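Local coordinates for rutinosidase (Aspergillus niger, PDB 6I1A), which hydrolyses glycosidic bonds as a rutinosidase of glycosyl hydrolase family 5, and probably also acts on beta-1,3-glucans of the cell wall, at residues A[29-34]-A[111-116]; A[36-41]-A[68-73]; A[267-272]-A[281-286]. All blocks are in the same frame, centred on the assembly; numbering follows the deposited sequence.

Contact 1 of 3, residues A[29-34]-A[111-116]; sequences GWLEQE and GNQTAY. With NAG (2-acetamido-2-deoxy-beta-D-glucopyranose), chain C; EDO (1,2-ethanediol), chain N.
The six-membered rim of the W30 indole and the CD1 and CD2 branches of L31 pack against the first turn of helix 113-128. W30 meets the turn with an edge: CH2 lies 3.8 Å from Y116 O, near the indole plane, and CZ2 is 4.1 Å from Y116 CB. The CG of W30, anti to the backbone N (chi1 175°), leads the indole out to Y116, and L31 CD2 rests over the centre of one indole face, 3.8 Å above it. L31 itself touches Q113, with CD1 4.1 Å from Q113 O and CD2 4.3 Å from Q113 CG. No hydrogen bond crosses the contact; two polar groups are bonded within their own segments, Q33 NE2 giving to W30 O at 2.9 Å and G111 N meeting Q113 OE1 on a lone pair in the carbonyl plane. W30, L31 and Q113 are buried, whereas G111 and N112, just before the helix, are partly exposed: N112, at the N-cap position, carries a glycan through ND2, and G111 O accepts from an ethanediol, probably from the crystallisation liquor. The loop after strand 22-26 packs between helix 113-128 and strand 90-95, with W30 on I93 and L31 on T95, while W30 NE1 bonds to Y71 O of helix 63-73.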
loop_
_atom_site.group_PDB
_atom_site.type_symbol
_atom_site.label_atom_id
_atom_site.label_comp_id
_atom_site.label_asym_id
_atom_site.label_seq_id
_atom_site.Cartn_x
_atom_site.Cartn_y
_atom_site.Cartn_z
ATOM N N GLY A 29 17.810 20.658 -0.931
ATOM C CA GLY A 29 17.655 21.918 -0.227
ATOM C C GLY A 29 18.747 22.898 -0.542
ATOM O O GLY A 29 18.856 23.917 0.149
ATOM N N TRP A 30 19.507 22.647 -1.593
ATOM C CA TRP A 30 20.713 23.445 -1.960
ATOM C C TRP A 30 20.395 24.267 -3.206
ATOM O O TRP A 30 20.309 25.515 -3.118
ATOM C CB TRP A 30 21.904 22.546 -2.143
ATOM C CG TRP A 30 23.144 23.232 -2.635
ATOM C CD1 TRP A 30 23.623 24.483 -2.300
ATOM C CD2 TRP A 30 24.112 22.679 -3.534
ATOM N NE1 TRP A 30 24.806 24.735 -2.945
ATOM C CE2 TRP A 30 25.138 23.640 -3.717
ATOM C CE3 TRP A 30 24.213 21.474 -4.226
ATOM C CZ2 TRP A 30 26.235 23.374 -4.531
ATOM C CZ3 TRP A 30 25.278 21.262 -5.047
ATOM C CH2 TRP A 30 26.299 22.175 -5.186
ATOM N N LEU A 31 20.169 23.587 -4.317
ATOM C CA LEU A 31 19.791 24.229 -5.593
ATOM C C LEU A 31 18.273 24.215 -5.824
ATOM O O LEU A 31 17.816 24.858 -6.774
ATOM C CB LEU A 31 20.556 23.571 -6.747
ATOM C CG LEU A 31 22.065 23.538 -6.561
ATOM C CD1 LEU A 31 22.771 22.876 -7.746
ATOM C CD2 LEU A 31 22.629 24.960 -6.318
ATOM N N GLU A 32 17.510 23.551 -4.970
ATOM C CA GLU A 32 16.049 23.623 -4.936
ATOM C C GLU A 32 15.638 23.785 -3.473
ATOM O O GLU A 32 16.290 23.100 -2.629
ATOM C CB GLU A 32 15.435 22.372 -5.575
ATOM C CG GLU A 32 15.891 21.013 -5.024
ATOM C CD GLU A 32 15.207 20.502 -3.781
ATOM O OE1 GLU A 32 15.879 19.854 -2.984
ATOM O OE2 GLU A 32 13.963 20.679 -3.675
ATOM N N GLN A 33 14.628 24.568 -3.208
ATOM C CA GLN A 33 14.352 24.975 -1.788
ATOM C C GLN A 33 13.041 24.331 -1.344
ATOM O O GLN A 33 12.072 24.281 -2.114
ATOM C CB GLN A 33 14.241 26.505 -1.672
ATOM C CG GLN A 33 15.392 27.248 -2.347
ATOM C CD GLN A 33 16.742 26.768 -1.924
ATOM O OE1 GLN A 33 17.014 26.394 -0.759
ATOM N NE2 GLN A 33 17.690 26.773 -2.859
ATOM N N GLU A 34 13.008 23.907 -0.053
ATOM C CA GLU A 34 11.790 23.355 0.543
ATOM C C GLU A 34 11.700 23.817 2.017
ATOM O O GLU A 34 12.716 23.832 2.674
ATOM C CB GLU A 34 11.823 21.818 0.524
ATOM C CG GLU A 34 12.002 21.242 -0.887
ATOM C CD GLU A 34 12.136 19.726 -0.918
ATOM O OE1 GLU A 34 11.472 19.071 -0.054
ATOM O OE2 GLU A 34 12.921 19.227 -1.714
ATOM N N GLY A 111 20.052 31.621 -12.151
ATOM C CA GLY A 111 21.328 32.292 -11.830
ATOM C C GLY A 111 22.516 31.415 -12.074
ATOM O O GLY A 111 22.560 30.725 -13.089
ATOM N N ASN A 112 23.427 31.360 -11.108
ATOM C CA ASN A 112 24.709 30.633 -11.237
ATOM C C ASN A 112 24.644 29.227 -10.630
ATOM O O ASN A 112 25.717 28.678 -10.300
ATOM C CB ASN A 112 25.854 31.433 -10.592
ATOM C CG ASN A 112 26.377 32.538 -11.461
ATOM O OD1 ASN A 112 26.254 32.493 -12.671
ATOM N ND2 ASN A 112 26.896 33.570 -10.833
ATOM N N GLN A 113 23.445 28.632 -10.515
ATOM C CA GLN A 113 23.356 27.262 -9.967
ATOM C C GLN A 113 24.376 26.331 -10.598
ATOM O O GLN A 113 25.009 25.533 -9.874
ATOM C CB GLN A 113 21.959 26.707 -10.187
ATOM C CG GLN A 113 20.880 27.390 -9.380
ATOM C CD GLN A 113 20.082 28.410 -10.156
ATOM O OE1 GLN A 113 20.667 29.164 -10.933
ATOM N NE2 GLN A 113 18.754 28.411 -10.015
ATOM N N THR A 114 24.502 26.265 -11.931
ATOM C CA THR A 114 25.323 25.211 -12.572
ATOM C C THR A 114 26.820 25.498 -12.317
ATOM O O THR A 114 27.618 24.577 -12.414
ATOM C CB THR A 114 25.018 25.065 -14.074
ATOM O OG1 THR A 114 25.294 26.308 -14.726
ATOM C CG2 THR A 114 23.597 24.596 -14.315
ATOM N N ALA A 115 27.192 26.735 -12.035
ATOM C CA ALA A 115 28.591 27.025 -11.667
ATOM C C ALA A 115 28.897 26.386 -10.311
ATOM O O ALA A 115 29.979 25.790 -10.140
ATOM C CB ALA A 115 28.840 28.513 -11.606
ATOM N N TYR A 116 27.987 26.503 -9.370
ATOM C CA TYR A 116 28.192 25.864 -8.041
ATOM C C TYR A 116 28.149 24.354 -8.173
ATOM O O TYR A 116 28.911 23.640 -7.501
ATOM C CB TYR A 116 27.182 26.412 -7.040
ATOM C CG TYR A 116 27.393 27.861 -6.695
ATOM C CD1 TYR A 116 28.503 28.241 -5.953
ATOM C CD2 TYR A 116 26.518 28.825 -7.130
ATOM C CE1 TYR A 116 28.734 29.573 -5.657
ATOM C CE2 TYR A 116 26.740 30.165 -6.833
ATOM C CZ TYR A 116 27.860 30.533 -6.103
ATOM O OH TYR A 116 28.134 31.854 -5.812
HETATM C C1 NAG C . 27.467 34.597 -11.652
HETATM C C2 NAG C . 27.193 35.923 -10.976
HETATM C C3 NAG C . 28.103 36.978 -11.659
HETATM C C4 NAG C . 29.576 36.575 -11.753
HETATM C C5 NAG C . 29.725 35.196 -12.420
HETATM C C6 NAG C . 31.198 34.737 -12.579
HETATM C C7 NAG C . 24.913 36.621 -10.441
HETATM C C8 NAG C . 23.571 36.946 -11.034
HETATM N N2 NAG C . 25.825 36.259 -11.309
HETATM O O3 NAG C . 27.980 38.209 -10.951
HETATM O O4 NAG C . 30.245 37.541 -12.583
HETATM O O5 NAG C . 28.900 34.296 -11.633
HETATM O O6 NAG C . 31.828 34.682 -11.291
HETATM O O7 NAG C . 25.199 36.690 -9.272
HETATM C C1 EDO N . 20.496 29.721 -15.796
HETATM O O1 EDO N . 20.883 31.016 -15.400
HETATM C C2 EDO N . 19.666 29.663 -16.983
HETATM O O2 EDO N . 20.460 30.030 -18.093
#

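Contact 2 of 3, residues A[36-41]-A[68-73]; sequences TIDSLF and EHRYAT. With NAG (2-acetamido-2-deoxy-beta-D-glucopyranose), chain G; EDO (1,2-ethanediol), chain M; EDO (1,2-ethanediol), chain U.
The guanidinium of R70 lies nearly flat on the F41 ring, planes 24° apart and centres 4.5 Å apart, with F41 on one of its faces and D38 OD2 at its edge in plane. CZ sits over the ring face, a cation-pi contact, and R70 CD rests on that face too, 3.9 Å from the F41 ring centroid in a CH-pi contact. At the edge, R70 NH1 gives a fairly straight hydrogen bond to D38 OD2 (2.9 Å, 161°), part of a salt bridge; relative to the aspartate, the donor stands above the carboxylate plane. I37 CG2 approaches the guanidinium edge at 4.5 Å from R70 NH2. The arginine chain, extended from CG to NE, carries its charge across from helix 63-73. D38 is the N-cap of helix 39-45: its other oxygen, OD1, accepts from F41 N at 3.0 Å, so one carboxylate both caps the helix and binds the arginine that lies on the ring of the same turn. Both helices lie in the long, largely helical connection between strands 22-26 and 90-95 of the family 5 TIM barrel. R70 NH2 also bonds to G29 O, and NE makes a weak bond to Q33 OE1, tying the buried arginine to the loop before helix 39-45. The ring of Y45 also meets that of F41, and S39 and L40 border an attached glycan.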
loop_
_atom_site.group_PDB
_atom_site.type_symbol
_atom_site.label_atom_id
_atom_site.label_comp_id
_atom_site.label_asym_id
_atom_site.label_seq_id
_atom_site.Cartn_x
_atom_site.Cartn_y
_atom_site.Cartn_z
ATOM N N THR A 36 10.698 22.391 4.811
ATOM C CA THR A 36 11.056 21.518 5.939
ATOM C C THR A 36 12.560 21.405 6.152
ATOM O O THR A 36 12.998 20.975 7.226
ATOM C CB THR A 36 10.422 20.151 5.696
ATOM O OG1 THR A 36 10.820 19.683 4.406
ATOM C CG2 THR A 36 8.925 20.246 5.771
ATOM N N ILE A 37 13.385 21.649 5.125
ATOM C CA ILE A 37 14.823 21.289 5.211
ATOM C C ILE A 37 15.614 22.237 6.128
ATOM O O ILE A 37 16.569 21.838 6.778
ATOM C CB ILE A 37 15.431 21.245 3.789
ATOM C CG1 ILE A 37 14.727 20.106 3.047
ATOM C CG2 ILE A 37 16.943 21.075 3.876
ATOM C CD1 ILE A 37 15.106 19.990 1.556
ATOM N N ASP A 38 15.237 23.521 6.137
ATOM C CA ASP A 38 15.983 24.581 6.883
ATOM C C ASP A 38 14.903 25.565 7.379
ATOM O O ASP A 38 14.369 26.387 6.615
ATOM C CB ASP A 38 17.073 25.206 6.044
ATOM C CG ASP A 38 17.918 26.261 6.731
ATOM O OD1 ASP A 38 17.433 26.852 7.693
ATOM O OD2 ASP A 38 19.023 26.515 6.246
ATOM N N SER A 39 14.525 25.448 8.654
ATOM C CA SER A 39 13.421 26.267 9.227
ATOM C C SER A 39 13.843 27.744 9.323
ATOM O O SER A 39 12.967 28.554 9.094
ATOM C CB SER A 39 13.041 25.733 10.629
ATOM O OG SER A 39 12.654 24.368 10.522
ATOM N N LEU A 40 15.093 28.015 9.665
ATOM C CA LEU A 40 15.525 29.434 9.859
ATOM C C LEU A 40 15.466 30.120 8.498
ATOM O O LEU A 40 14.820 31.185 8.390
ATOM C CB LEU A 40 16.926 29.477 10.431
ATOM C CG LEU A 40 17.516 30.878 10.595
ATOM C CD1 LEU A 40 16.556 31.776 11.368
ATOM C CD2 LEU A 40 18.856 30.773 11.312
ATOM N N PHE A 41 15.912 29.413 7.477
ATOM C CA PHE A 41 15.870 30.004 6.111
ATOM C C PHE A 41 14.435 30.312 5.748
ATOM O O PHE A 41 14.127 31.406 5.231
ATOM C CB PHE A 41 16.565 29.042 5.152
ATOM C CG PHE A 41 16.501 29.526 3.732
ATOM C CD1 PHE A 41 17.344 30.541 3.327
ATOM C CD2 PHE A 41 15.641 28.958 2.813
ATOM C CE1 PHE A 41 17.303 30.971 1.991
ATOM C CE2 PHE A 41 15.586 29.416 1.505
ATOM C CZ PHE A 41 16.394 30.464 1.120
ATOM N N GLU A 68 21.611 33.059 -4.281
ATOM C CA GLU A 68 23.026 32.921 -4.639
ATOM C C GLU A 68 23.859 32.735 -3.371
ATOM O O GLU A 68 24.836 31.970 -3.347
ATOM C CB GLU A 68 23.513 34.164 -5.385
ATOM C CG GLU A 68 22.985 34.261 -6.813
ATOM C CD GLU A 68 23.512 33.277 -7.849
ATOM O OE1 GLU A 68 24.497 32.601 -7.556
ATOM O OE2 GLU A 68 22.934 33.202 -8.966
ATOM N N HIS A 69 23.495 33.450 -2.300
ATOM C CA HIS A 69 24.246 33.313 -1.032
ATOM C C HIS A 69 24.098 31.872 -0.512
ATOM O O HIS A 69 25.091 31.260 -0.094
ATOM C CB HIS A 69 23.763 34.348 -0.006
ATOM C CG HIS A 69 24.433 34.162 1.307
ATOM N ND1 HIS A 69 25.741 34.552 1.509
ATOM C CD2 HIS A 69 24.025 33.541 2.435
ATOM C CE1 HIS A 69 26.086 34.269 2.756
ATOM N NE2 HIS A 69 25.074 33.641 3.342
ATOM N N ARG A 70 22.882 31.325 -0.535
ATOM C CA ARG A 70 22.673 29.925 -0.110
ATOM C C ARG A 70 23.439 28.968 -1.012
ATOM O O ARG A 70 24.038 27.986 -0.501
ATOM C CB ARG A 70 21.181 29.622 -0.105
ATOM C CG ARG A 70 20.846 28.226 0.446
ATOM C CD ARG A 70 19.385 28.056 0.750
ATOM N NE ARG A 70 19.005 26.738 1.204
ATOM C CZ ARG A 70 19.034 26.300 2.474
ATOM N NH1 ARG A 70 19.504 27.108 3.428
ATOM N NH2 ARG A 70 18.658 25.073 2.769
ATOM N N TYR A 71 23.372 29.156 -2.330
ATOM C CA TYR A 71 24.154 28.287 -3.253
ATOM C C TYR A 71 25.638 28.244 -2.861
ATOM O O TYR A 71 26.318 27.227 -2.881
ATOM C CB TYR A 71 24.034 28.704 -4.724
ATOM C CG TYR A 71 22.623 28.853 -5.258
ATOM C CD1 TYR A 71 21.579 28.074 -4.775
ATOM C CD2 TYR A 71 22.367 29.637 -6.357
ATOM C CE1 TYR A 71 20.281 28.212 -5.217
ATOM C CE2 TYR A 71 21.097 29.731 -6.873
ATOM C CZ TYR A 71 20.043 28.994 -6.342
ATOM O OH TYR A 71 18.774 29.117 -6.849
ATOM N N ALA A 72 26.175 29.433 -2.573
ATOM C CA ALA A 72 27.609 29.557 -2.267
ATOM C C ALA A 72 27.973 29.006 -0.893
ATOM O O ALA A 72 29.158 28.649 -0.737
ATOM C CB ALA A 72 27.932 31.041 -2.373
ATOM N N THR A 73 27.064 28.896 0.047
ATOM C CA THR A 73 27.419 28.595 1.443
ATOM C C THR A 73 26.858 27.291 1.993
ATOM O O THR A 73 27.505 26.727 2.883
ATOM C CB THR A 73 27.008 29.740 2.344
ATOM O OG1 THR A 73 25.600 29.921 2.278
ATOM C CG2 THR A 73 27.782 31.002 2.025
HETATM C C1 NAG G . 12.781 26.148 14.764
HETATM C C2 NAG G . 12.405 26.640 16.171
HETATM C C3 NAG G . 11.915 28.062 16.078
HETATM C C4 NAG G . 12.947 28.920 15.438
HETATM C C5 NAG G . 13.172 28.316 14.052
HETATM C C6 NAG G . 14.152 29.067 13.182
HETATM C C7 NAG G . 11.617 24.764 17.531
HETATM C C8 NAG G . 12.965 24.764 18.176
HETATM N N2 NAG G . 11.309 25.769 16.671
HETATM O O3 NAG G . 11.606 28.498 17.411
HETATM O O4 NAG G . 12.440 30.289 15.248
HETATM O O5 NAG G . 13.741 27.007 14.295
HETATM O O6 NAG G . 15.368 29.248 13.914
HETATM O O7 NAG G . 10.869 23.811 17.696
HETATM C C1 EDO M . 9.364 25.954 8.265
HETATM O O1 EDO M . 9.924 26.489 9.461
HETATM C C2 EDO M . 9.450 24.467 8.312
HETATM O O2 EDO M . 10.714 23.912 8.580
HETATM C C1 EDO U . 9.797 15.630 4.842
HETATM O O1 EDO U . 8.844 16.420 5.550
HETATM C C2 EDO U . 11.235 16.051 5.046
HETATM O O2 EDO U . 11.671 17.169 4.220
#

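Contact 3 of 3, residues A[267-272]-A[281-286]; sequences HYYYEH and PEYILA. With EDO (1,2-ethanediol), chain S; EDO (1,2-ethanediol), chain T.
The end of strand 261-269 passes helix 280-290 with the CA atoms of Y269 and Y283 7.8 Å apart, the closest pairing of the two backbones. Y269 carries the contact from the strand side. Its ring, set with CG anti to the carbonyl carbon (chi1 -52°), reaches to the helix: CD1 lies 3.7 Å from Y283 CB, and the two tyrosine side chains slide past each other in opposite directions. Farther out, Y269 CZ is 3.8 Å from I284 CG1, with the side chains crossing at about a right angle, and Y269 OH comes within 3.5 Å of I284 CA. No hydrogen bond links the segments; Y269 OH instead bonds to D287 OD2, one turn farther along the helix, which fixes the outer end of the phenol. Strand 261-269, helix 280-290 and strand 299-308 form a beta-alpha-beta unit of the TIM-barrel-type fold, and this packing joins the helix to the C-terminal end of the strand that precedes it. W328 of helix 317-331 touches the Y269 ring, and I284 leans on T327 of that helix. Y283 turns its ring the other way, one face carrying C1 of an ethanediol, probably from the crystallisation liquor, 3.4 Å above its centre, and packs against Y247 of the second subunit.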
loop_
_atom_site.group_PDB
_atom_site.type_symbol
_atom_site.label_atom_id
_atom_site.label_comp_id
_atom_site.label_asym_id
_atom_site.label_seq_id
_atom_site.Cartn_x
_atom_site.Cartn_y
_atom_site.Cartn_z
ATOM N N HIS A 267 11.668 5.512 -1.289
ATOM C CA HIS A 267 10.972 4.773 -0.205
ATOM C C HIS A 267 11.009 5.571 1.088
ATOM O O HIS A 267 12.111 5.764 1.646
ATOM C CB HIS A 267 11.651 3.390 0.015
ATOM C CG HIS A 267 11.552 2.486 -1.163
ATOM N ND1 HIS A 267 10.373 2.238 -1.814
ATOM C CD2 HIS A 267 12.533 1.798 -1.802
ATOM C CE1 HIS A 267 10.634 1.372 -2.808
ATOM N NE2 HIS A 267 11.946 1.100 -2.843
ATOM N N TYR A 268 9.841 5.969 1.544
ATOM C CA TYR A 268 9.666 6.735 2.781
ATOM C C TYR A 268 8.636 6.084 3.663
ATOM O O TYR A 268 7.819 5.260 3.236
ATOM C CB TYR A 268 9.263 8.176 2.431
ATOM C CG TYR A 268 10.358 9.006 1.818
ATOM C CD1 TYR A 268 11.410 9.449 2.594
ATOM C CD2 TYR A 268 10.362 9.337 0.464
ATOM C CE1 TYR A 268 12.397 10.281 2.096
ATOM C CE2 TYR A 268 11.334 10.191 -0.032
ATOM C CZ TYR A 268 12.346 10.642 0.773
ATOM O OH TYR A 268 13.262 11.569 0.275
ATOM N N TYR A 269 8.697 6.456 4.930
ATOM C CA TYR A 269 7.935 5.772 6.019
ATOM C C TYR A 269 7.240 6.733 6.960
ATOM O O TYR A 269 6.669 6.259 7.943
ATOM C CB TYR A 269 8.873 4.849 6.782
ATOM C CG TYR A 269 9.612 3.935 5.855
ATOM C CD1 TYR A 269 9.055 2.780 5.313
ATOM C CD2 TYR A 269 10.910 4.233 5.489
ATOM C CE1 TYR A 269 9.719 2.012 4.374
ATOM C CE2 TYR A 269 11.590 3.483 4.552
ATOM C CZ TYR A 269 11.002 2.369 3.974
ATOM O OH TYR A 269 11.627 1.615 3.034
ATOM N N TYR A 270 7.283 8.035 6.704
ATOM C CA TYR A 270 6.975 9.064 7.726
ATOM C C TYR A 270 5.490 9.404 7.751
ATOM O O TYR A 270 5.056 10.134 8.681
ATOM C CB TYR A 270 7.818 10.335 7.519
ATOM C CG TYR A 270 7.622 11.018 6.187
ATOM C CD1 TYR A 270 6.563 11.876 5.940
ATOM C CD2 TYR A 270 8.495 10.814 5.139
ATOM C CE1 TYR A 270 6.359 12.438 4.682
ATOM C CE2 TYR A 270 8.329 11.397 3.884
ATOM C CZ TYR A 270 7.268 12.239 3.665
ATOM O OH TYR A 270 7.105 12.846 2.405
ATOM N N GLU A 271 4.681 8.899 6.792
ATOM C CA GLU A 271 3.206 9.043 6.915
ATOM C C GLU A 271 2.524 7.838 6.269
ATOM O O GLU A 271 3.108 7.119 5.448
ATOM C CB GLU A 271 2.727 10.333 6.264
ATOM C CG GLU A 271 3.023 10.414 4.781
ATOM C CD GLU A 271 2.743 11.789 4.151
ATOM O OE1 GLU A 271 2.593 12.769 4.880
ATOM O OE2 GLU A 271 2.822 11.853 2.896
ATOM N N HIS A 272 1.230 7.703 6.593
ATOM C CA HIS A 272 0.294 6.811 5.865
ATOM C C HIS A 272 0.573 5.314 6.066
ATOM O O HIS A 272 0.194 4.503 5.227
ATOM C CB HIS A 272 0.280 7.150 4.358
ATOM C CG HIS A 272 -0.174 8.550 4.110
ATOM N ND1 HIS A 272 0.179 9.243 2.950
ATOM C CD2 HIS A 272 -0.995 9.354 4.817
ATOM C CE1 HIS A 272 -0.386 10.420 2.998
ATOM N NE2 HIS A 272 -1.119 10.531 4.114
ATOM N N PRO A 281 12.797 -1.718 10.087
ATOM C CA PRO A 281 13.470 -2.651 9.184
ATOM C C PRO A 281 12.530 -3.609 8.447
ATOM O O PRO A 281 12.888 -4.088 7.360
ATOM C CB PRO A 281 14.491 -3.386 10.088
ATOM C CG PRO A 281 14.687 -2.396 11.230
ATOM C CD PRO A 281 13.340 -1.759 11.464
ATOM N N GLU A 282 11.377 -3.921 9.045
ATOM C CA GLU A 282 10.339 -4.739 8.397
ATOM C C GLU A 282 9.763 -4.017 7.190
ATOM O O GLU A 282 9.578 -4.654 6.118
ATOM C CB GLU A 282 9.231 -5.107 9.381
ATOM C CG GLU A 282 9.716 -5.973 10.514
ATOM C CD GLU A 282 8.736 -6.039 11.680
ATOM O OE1 GLU A 282 7.561 -5.825 11.491
ATOM O OE2 GLU A 282 9.225 -6.168 12.816
ATOM N N TYR A 283 9.522 -2.749 7.338
ATOM C CA TYR A 283 8.958 -1.916 6.228
ATOM C C TYR A 283 10.013 -1.741 5.139
ATOM O O TYR A 283 9.712 -1.769 3.910
ATOM C CB TYR A 283 8.452 -0.574 6.734
ATOM C CG TYR A 283 7.094 -0.650 7.385
ATOM C CD1 TYR A 283 6.939 -0.965 8.718
ATOM C CD2 TYR A 283 5.957 -0.455 6.636
ATOM C CE1 TYR A 283 5.695 -1.120 9.292
ATOM C CE2 TYR A 283 4.692 -0.555 7.211
ATOM C CZ TYR A 283 4.564 -0.855 8.551
ATOM O OH TYR A 283 3.316 -1.035 9.140
ATOM N N ILE A 284 11.272 -1.543 5.530
ATOM C CA ILE A 284 12.384 -1.440 4.559
ATOM C C ILE A 284 12.482 -2.750 3.769
ATOM O O ILE A 284 12.598 -2.750 2.514
ATOM C CB ILE A 284 13.689 -1.097 5.312
ATOM C CG1 ILE A 284 13.666 0.365 5.766
ATOM C CG2 ILE A 284 14.950 -1.369 4.501
ATOM C CD1 ILE A 284 14.747 0.733 6.772
ATOM N N LEU A 285 12.510 -3.886 4.484
ATOM C CA LEU A 285 12.628 -5.170 3.791
ATOM C C LEU A 285 11.405 -5.404 2.882
ATOM O O LEU A 285 11.590 -5.921 1.764
ATOM C CB LEU A 285 12.793 -6.306 4.814
ATOM C CG LEU A 285 12.966 -7.714 4.229
ATOM C CD1 LEU A 285 14.200 -7.766 3.350
ATOM C CD2 LEU A 285 13.065 -8.737 5.348
ATOM N N ALA A 286 10.205 -5.012 3.275
ATOM C CA ALA A 286 9.010 -5.172 2.435
ATOM C C ALA A 286 9.182 -4.409 1.106
ATOM O O ALA A 286 8.907 -4.937 -0.005
ATOM C CB ALA A 286 7.759 -4.735 3.173
HETATM C C1 EDO S . 5.812 -4.128 7.321
HETATM O O1 EDO S . 5.521 -4.978 6.221
HETATM C C2 EDO S . 5.265 -4.642 8.582
HETATM O O2 EDO S . 6.003 -5.654 9.150
HETATM C C1 EDO T . -3.025 13.553 3.027
HETATM O O1 EDO T . -1.623 13.140 2.986
HETATM C C2 EDO T . -3.659 13.557 4.365
HETATM O O2 EDO T . -3.360 12.402 5.143
#

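How the contacts relate
Contacts 1 and 2 are neighbours, their centres about 10 Å apart, and contact 2 falls in the span of chain between the two halves of contact 1. Helix 63-73 joins them, E68 OE2 taking the N-H of N112. Contact 2 joins two parts of the connection between strands 22-26 and 90-95, and contact 1 sets the start of that connection against helix 113-128. Contact 3 comes later in the sequence, about 29 Å from contact 1 and 28 Å from contact 2 between centres, beside the three-stranded parallel sheet that contains 261-269. Contacts 1 and 3 lie on opposite sides of the chain's centre, in separate parts of one barrel-type domain.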